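Local coordinates for protein putative mandelate racemase (Zymomonas mobilis, PDB 2OX4) that binds magnesium and belongs to the mandelate racemase group of the enolase superfamily, where it probably works as a lyase of the dehydratase kind, at residues 181-184 with 185-189; 190-193 with 194-198. All coordinates share one frame; numbering follows the deposited sequence.

Contact 1 (181-184 with 185-189) is the last turn of the loop that follows strand 164-167, and contact 2 (190-193 with 194-198) is the first part of helix 189-206, into which that loop runs. Their centres are about 11 Å apart, and leucines of the loop pack on the helix: Leu-187 CD1 lies 3.8 Å from Ile-192 CD1, and Leu-183 CD2 lies 3.8 Å from Thr-191 CG2. Neither contact supplies a metal ligand. The magnesium ion is held by Glu-215, Glu-241 and Glu-267; the side chain of Leu-183 is about 13 Å from the ion and about 10 Å from that of Glu-215, while Gly-195 is about 12 Å from the side chain of Glu-215.

Contact 1 of 2, residues 181-184 with 185-189; sequences VFLE and GPLPS
Across the junction of Glu-184 and Gly-185 the backbone turns without helix or strand, and a water bridges the bend. This water donates to Glu-184 O at 2.7 Å and to Pro-186 O at 3.0 Å; its two hydrogens thus serve two carbonyl oxygens, both acceptors, across the bend. Gly-185 takes a positive phi of 79° (psi -179°), where the chain changes direction. Beyond it, Pro-188 takes the N-cap position of helix 189-206.

Among the side chains, Leu-187 makes the contact across the bend. Its CD2 methyl reaches back over the backbone of Leu-183, 3.7 Å from Leu-183 O and 3.8 Å from Leu-183 CA, and meets the CD2 methyl of Leu-183 at 4.1 Å. With CG of Leu-187 beside the backbone N (chi1 -68°), the extended second torsion places CD1 anti to CA and leaves CD2 as the branch turned back to Leu-183. Glu-184 instead leads outward in an extended chain, and its OE1 forms a salt bridge with Lys-79 of a neighbouring subunit.

Helix 222-232 and the loop before it take up several polar groups of the bend: Leu-183 O is hydrogen-bonded to Ser-224 OG, while Leu-187 N and Gly-185 N donate to Gln-227 OE1 and Asp-221 OD2 respectively. The chemistry is thus divided, with leucine methyls and backbone polar groups secured within the chain while the carboxylate of Glu-184 links this barrel loop to a neighbouring subunit.

Contact 2 of 2, residues 190-193 with 194-198; sequences ETIK and IGVER
Ile-194 lays its CG1 branch against the carbonyl of Glu-190 one turn earlier, with CG1 3.4 Å and CD1 3.7 Å from Glu-190 O. Its other branch serves a different neighbour: CG2, anti to the backbone N, sits over the centre of the Arg-198 guanidinium, 3.3 Å above the plane, so a methyl covers one face of that flat cation. Arg-198 NH1 donates to the carbonyls of Val-169 and His-172, and NH2 to that of Gly-145, which would help to fix the rotation of the group beneath the methyl.

The backbone here is regular alpha-helix. Each N-H bonds to the carbonyl four residues earlier: Ile-194 N to Glu-190 O (2.9 Å), Gly-195 N to Thr-191 O, Val-196 N to Ile-192 O (2.9 Å, N-H...O angle 170°) and Glu-197 N to Lys-193 O. In the family's modified TIM barrel, helix 189-206 connects parallel strands 164-167 and 211-215 in a beta-alpha-beta crossover. In this part of the helix Ile-192 and Val-196 face helix 222-232; their CG2 methyls are 4.1 Å apart and both side chains touch Ala-231.

Another side of the helix is charged. Lys-193 starts with CG anti to the backbone N (chi1 -176°) and then bends through its next three torsions, bringing NZ to 2.7 Å from Glu-190 OE1 in a salt bridge, with NZ lying above the carboxylate plane, 36° out of it. Glu-190 OE2 and Glu-197 OE1 both form salt bridges with Arg-174, a cation probably offsetting the repulsion between two carboxylates whose OE2 atoms are 5.9 Å apart.

Contact 1 of 2, residues 181-184 with 185-189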
ATOM      1  N   VAL C 181     -13.194  30.395  23.274  1.00 24.25           N
ATOM      2  CA  VAL C 181     -12.139  30.094  22.300  1.00 20.83           C
ATOM      3  C   VAL C 181     -12.325  28.661  21.806  1.00 20.86           C
ATOM      4  O   VAL C 181     -12.314  27.708  22.593  1.00 22.36           O
ATOM      5  CB  VAL C 181     -10.709  30.293  22.881  1.00 22.33           C
ATOM      6  CG1 VAL C 181      -9.650  29.947  21.829  1.00 22.48           C
ATOM      7  CG2 VAL C 181     -10.525  31.751  23.340  1.00 21.18           C
ATOM      8  N   PHE C 182     -12.520  28.527  20.503  1.00 17.74           N
ATOM      9  CA  PHE C 182     -12.742  27.225  19.882  1.00 17.29           C
ATOM     10  C   PHE C 182     -11.853  27.114  18.662  1.00 17.95           C
ATOM     11  O   PHE C 182     -11.746  28.039  17.853  1.00 13.94           O
ATOM     12  CB  PHE C 182     -14.206  27.053  19.470  1.00 20.59           C
ATOM     13  CG  PHE C 182     -14.541  25.662  18.957  1.00 22.61           C
ATOM     14  CD1 PHE C 182     -14.762  24.610  19.842  1.00 18.70           C
ATOM     15  CD2 PHE C 182     -14.637  25.415  17.588  1.00 21.07           C
ATOM     16  CE1 PHE C 182     -15.082  23.333  19.372  1.00 17.13           C
ATOM     17  CE2 PHE C 182     -14.946  24.142  17.116  1.00 19.23           C
ATOM     18  CZ  PHE C 182     -15.172  23.102  18.007  1.00 14.86           C
ATOM     19  N   LEU C 183     -11.184  25.982  18.532  1.00 12.70           N
ATOM     20  CA  LEU C 183     -10.033  25.956  17.656  1.00  9.42           C
ATOM     21  C   LEU C 183     -10.034  24.770  16.683  1.00  9.09           C
ATOM     22  O   LEU C 183      -9.012  24.505  16.063  1.00  9.92           O
ATOM     23  CB  LEU C 183      -8.729  25.996  18.470  1.00 12.47           C
ATOM     24  CG  LEU C 183      -8.439  27.272  19.286  1.00 11.10           C
ATOM     25  CD1 LEU C 183      -7.263  27.105  20.237  1.00  9.94           C
ATOM     26  CD2 LEU C 183      -8.208  28.442  18.336  1.00 12.75           C
ATOM     27  N   GLU C 184     -11.180  24.107  16.538  1.00 12.31           N
ATOM     28  CA  GLU C 184     -11.315  22.992  15.575  1.00 14.85           C
ATOM     29  C   GLU C 184     -11.911  23.474  14.249  1.00 14.77           C
ATOM     30  O   GLU C 184     -12.771  24.366  14.236  1.00 11.99           O
ATOM     31  CB  GLU C 184     -12.129  21.846  16.197  1.00 11.81           C
ATOM     32  CG  GLU C 184     -11.496  21.353  17.512  1.00 14.30           C
ATOM     33  CD  GLU C 184     -12.351  20.391  18.315  1.00 21.03           C
ATOM     34  OE1 GLU C 184     -11.835  19.847  19.318  1.00 22.21           O
ATOM     35  OE2 GLU C 184     -13.526  20.174  17.967  1.00 23.43           O
ATOM     36  N   GLY C 185     -11.417  22.926  13.136  1.00 13.50           N
ATOM     37  CA  GLY C 185     -11.880  23.311  11.794  1.00 10.93           C
ATOM     38  C   GLY C 185     -11.268  24.627  11.331  1.00 11.89           C
ATOM     39  O   GLY C 185     -10.455  25.220  12.044  1.00 12.65           O
ATOM     40  N   PRO C 186     -11.634  25.088  10.129  1.00 14.24           N
ATOM     41  CA  PRO C 186     -11.001  26.306   9.626  1.00 13.03           C
ATOM     42  C   PRO C 186     -11.186  27.491  10.579  1.00 15.30           C
ATOM     43  O   PRO C 186     -12.272  27.689  11.139  1.00 15.01           O
ATOM     44  CB  PRO C 186     -11.716  26.557   8.290  1.00 14.24           C
ATOM     45  CG  PRO C 186     -12.193  25.198   7.866  1.00 13.76           C
ATOM     46  CD  PRO C 186     -12.582  24.511   9.152  1.00 13.64           C
ATOM     47  N   LEU C 187     -10.114  28.251  10.766  1.00 13.08           N
ATOM     48  CA  LEU C 187     -10.073  29.287  11.805  1.00 13.03           C
ATOM     49  C   LEU C 187     -10.382  30.672  11.219  1.00 14.03           C
ATOM     50  O   LEU C 187     -10.061  30.935  10.059  1.00 15.28           O
ATOM     51  CB  LEU C 187      -8.683  29.311  12.458  1.00 14.45           C
ATOM     52  CG  LEU C 187      -8.240  28.118  13.306  1.00 12.10           C
ATOM     53  CD1 LEU C 187      -6.835  28.347  13.874  1.00  9.21           C
ATOM     54  CD2 LEU C 187      -9.228  27.829  14.422  1.00 17.67           C
ATOM     55  N   PRO C 188     -10.973  31.573  12.039  1.00 16.98           N
ATOM     56  CA  PRO C 188     -11.104  32.976  11.617  1.00 20.47           C
ATOM     57  C   PRO C 188      -9.758  33.659  11.405  1.00 18.88           C
ATOM     58  O   PRO C 188      -8.767  33.322  12.064  1.00 14.20           O
ATOM     59  CB  PRO C 188     -11.857  33.631  12.780  1.00 17.62           C
ATOM     60  CG  PRO C 188     -12.468  32.507  13.545  1.00 18.92           C
ATOM     61  CD  PRO C 188     -11.545  31.348  13.377  1.00 16.56           C
ATOM     62  N   SER C 189      -9.728  34.620  10.486  1.00 15.59           N
ATOM     63  CA  SER C 189      -8.527  35.406  10.236  1.00 19.18           C
ATOM     64  C   SER C 189      -7.985  36.034  11.525  1.00 14.51           C
ATOM     65  O   SER C 189      -6.772  36.023  11.746  1.00 17.61           O
ATOM     66  CB  SER C 189      -8.792  36.477   9.165  1.00 24.13           C
ATOM     67  OG  SER C 189      -7.764  37.456   9.135  1.00 36.66           O
TER
HETATM   68  O   HOH W   1     -12.916  27.037  14.005  1.00 20.15           O

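Contact 2 of 2, residues 190-193 with 194-198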
ATOM      1  N   GLU C 190      -8.873  36.552  12.371  1.00 20.31           N
ATOM      2  CA  GLU C 190      -8.449  37.227  13.611  1.00 25.39           C
ATOM      3  C   GLU C 190      -7.733  36.291  14.588  1.00 22.41           C
ATOM      4  O   GLU C 190      -6.806  36.707  15.283  1.00 19.60           O
ATOM      5  CB  GLU C 190      -9.629  37.928  14.299  1.00 24.09           C
ATOM      6  CG  GLU C 190      -9.235  38.987  15.349  1.00 34.02           C
ATOM      7  CD  GLU C 190      -8.425  40.148  14.773  1.00 38.18           C
ATOM      8  OE1 GLU C 190      -8.634  40.514  13.597  1.00 36.38           O
ATOM      9  OE2 GLU C 190      -7.576  40.706  15.501  1.00 42.01           O
ATOM     10  N   THR C 191      -8.148  35.024  14.615  1.00 20.34           N
ATOM     11  CA  THR C 191      -7.506  34.014  15.466  1.00 17.68           C
ATOM     12  C   THR C 191      -6.090  33.717  14.996  1.00 15.61           C
ATOM     13  O   THR C 191      -5.153  33.659  15.798  1.00 18.36           O
ATOM     14  CB  THR C 191      -8.329  32.724  15.515  1.00 17.35           C
ATOM     15  OG1 THR C 191      -9.625  33.031  16.036  1.00 24.07           O
ATOM     16  CG2 THR C 191      -7.657  31.671  16.417  1.00 19.26           C
ATOM     17  N   ILE C 192      -5.942  33.534  13.689  1.00 14.12           N
ATOM     18  CA  ILE C 192      -4.625  33.424  13.076  1.00 19.23           C
ATOM     19  C   ILE C 192      -3.748  34.632  13.439  1.00 21.16           C
ATOM     20  O   ILE C 192      -2.591  34.473  13.833  1.00 17.57           O
ATOM     21  CB  ILE C 192      -4.733  33.237  11.541  1.00 18.71           C
ATOM     22  CG1 ILE C 192      -5.567  31.987  11.193  1.00 14.10           C
ATOM     23  CG2 ILE C 192      -3.356  33.193  10.891  1.00 20.90           C
ATOM     24  CD1 ILE C 192      -4.916  30.644  11.604  1.00 19.27           C
ATOM     25  N   LYS C 193      -4.323  35.832  13.345  1.00 18.89           N
ATOM     26  CA  LYS C 193      -3.591  37.066  13.661  1.00 21.12           C
ATOM     27  C   LYS C 193      -3.111  37.098  15.113  1.00 12.33           C
ATOM     28  O   LYS C 193      -1.965  37.466  15.367  1.00 21.39           O
ATOM     29  CB  LYS C 193      -4.445  38.301  13.347  1.00 23.77           C
ATOM     30  CG  LYS C 193      -3.720  39.634  13.555  1.00 45.12           C
ATOM     31  CD  LYS C 193      -3.928  40.590  12.388  1.00 61.95           C
ATOM     32  CE  LYS C 193      -4.974  41.644  12.709  1.00 74.34           C
ATOM     33  NZ  LYS C 193      -6.344  41.174  12.366  1.00 78.67           N
ATOM     34  N   ILE C 194      -3.983  36.719  16.045  1.00 18.53           N
ATOM     35  CA  ILE C 194      -3.641  36.650  17.478  1.00 17.08           C
ATOM     36  C   ILE C 194      -2.435  35.720  17.713  1.00 27.45           C
ATOM     37  O   ILE C 194      -1.480  36.083  18.410  1.00 18.10           O
ATOM     38  CB  ILE C 194      -4.851  36.208  18.332  1.00 16.77           C
ATOM     39  CG1 ILE C 194      -5.867  37.352  18.470  1.00 22.89           C
ATOM     40  CG2 ILE C 194      -4.425  35.779  19.724  1.00 18.82           C
ATOM     41  CD1 ILE C 194      -7.231  36.908  18.982  1.00 22.04           C
ATOM     42  N   GLY C 195      -2.467  34.537  17.100  1.00 20.24           N
ATOM     43  CA  GLY C 195      -1.351  33.607  17.206  1.00 13.04           C
ATOM     44  C   GLY C 195      -0.074  34.138  16.576  1.00 14.37           C
ATOM     45  O   GLY C 195       0.983  34.088  17.195  1.00 17.39           O
ATOM     46  N   VAL C 196      -0.177  34.645  15.350  1.00 13.57           N
ATOM     47  CA  VAL C 196       0.967  35.200  14.630  1.00 16.74           C
ATOM     48  C   VAL C 196       1.598  36.372  15.399  1.00 22.84           C
ATOM     49  O   VAL C 196       2.823  36.432  15.530  1.00 21.64           O
ATOM     50  CB  VAL C 196       0.598  35.660  13.202  1.00 18.63           C
ATOM     51  CG1 VAL C 196       1.717  36.495  12.592  1.00 17.85           C
ATOM     52  CG2 VAL C 196       0.322  34.451  12.297  1.00 15.59           C
ATOM     53  N   GLU C 197       0.771  37.289  15.904  1.00 19.67           N
ATOM     54  CA  GLU C 197       1.310  38.493  16.569  1.00 20.10           C
ATOM     55  C   GLU C 197       2.118  38.127  17.821  1.00 24.15           C
ATOM     56  O   GLU C 197       3.110  38.788  18.129  1.00 20.96           O
ATOM     57  CB  GLU C 197       0.215  39.532  16.892  1.00 20.17           C
ATOM     58  CG  GLU C 197      -0.692  39.159  18.057  1.00 17.35           C
ATOM     59  CD  GLU C 197      -1.744  40.211  18.359  1.00 20.96           C
ATOM     60  OE1 GLU C 197      -2.319  40.161  19.467  1.00 26.00           O
ATOM     61  OE2 GLU C 197      -2.008  41.057  17.480  1.00 25.65           O
ATOM     62  N   ARG C 198       1.700  37.065  18.515  1.00 16.32           N
ATOM     63  CA  ARG C 198       2.403  36.582  19.699  1.00 13.48           C
ATOM     64  C   ARG C 198       3.742  35.938  19.337  1.00 21.21           C
ATOM     65  O   ARG C 198       4.765  36.255  19.946  1.00 18.49           O
ATOM     66  CB  ARG C 198       1.524  35.628  20.508  1.00 13.08           C
ATOM     67  CG  ARG C 198       0.374  36.312  21.213  1.00 14.72           C
ATOM     68  CD  ARG C 198      -0.753  35.363  21.540  1.00 19.98           C
ATOM     69  NE  ARG C 198      -1.830  36.053  22.246  1.00 18.55           N
ATOM     70  CZ  ARG C 198      -2.926  35.470  22.719  1.00 24.19           C
ATOM     71  NH1 ARG C 198      -3.123  34.168  22.549  1.00 14.90           N
ATOM     72  NH2 ARG C 198      -3.844  36.196  23.350  1.00 20.33           N
TER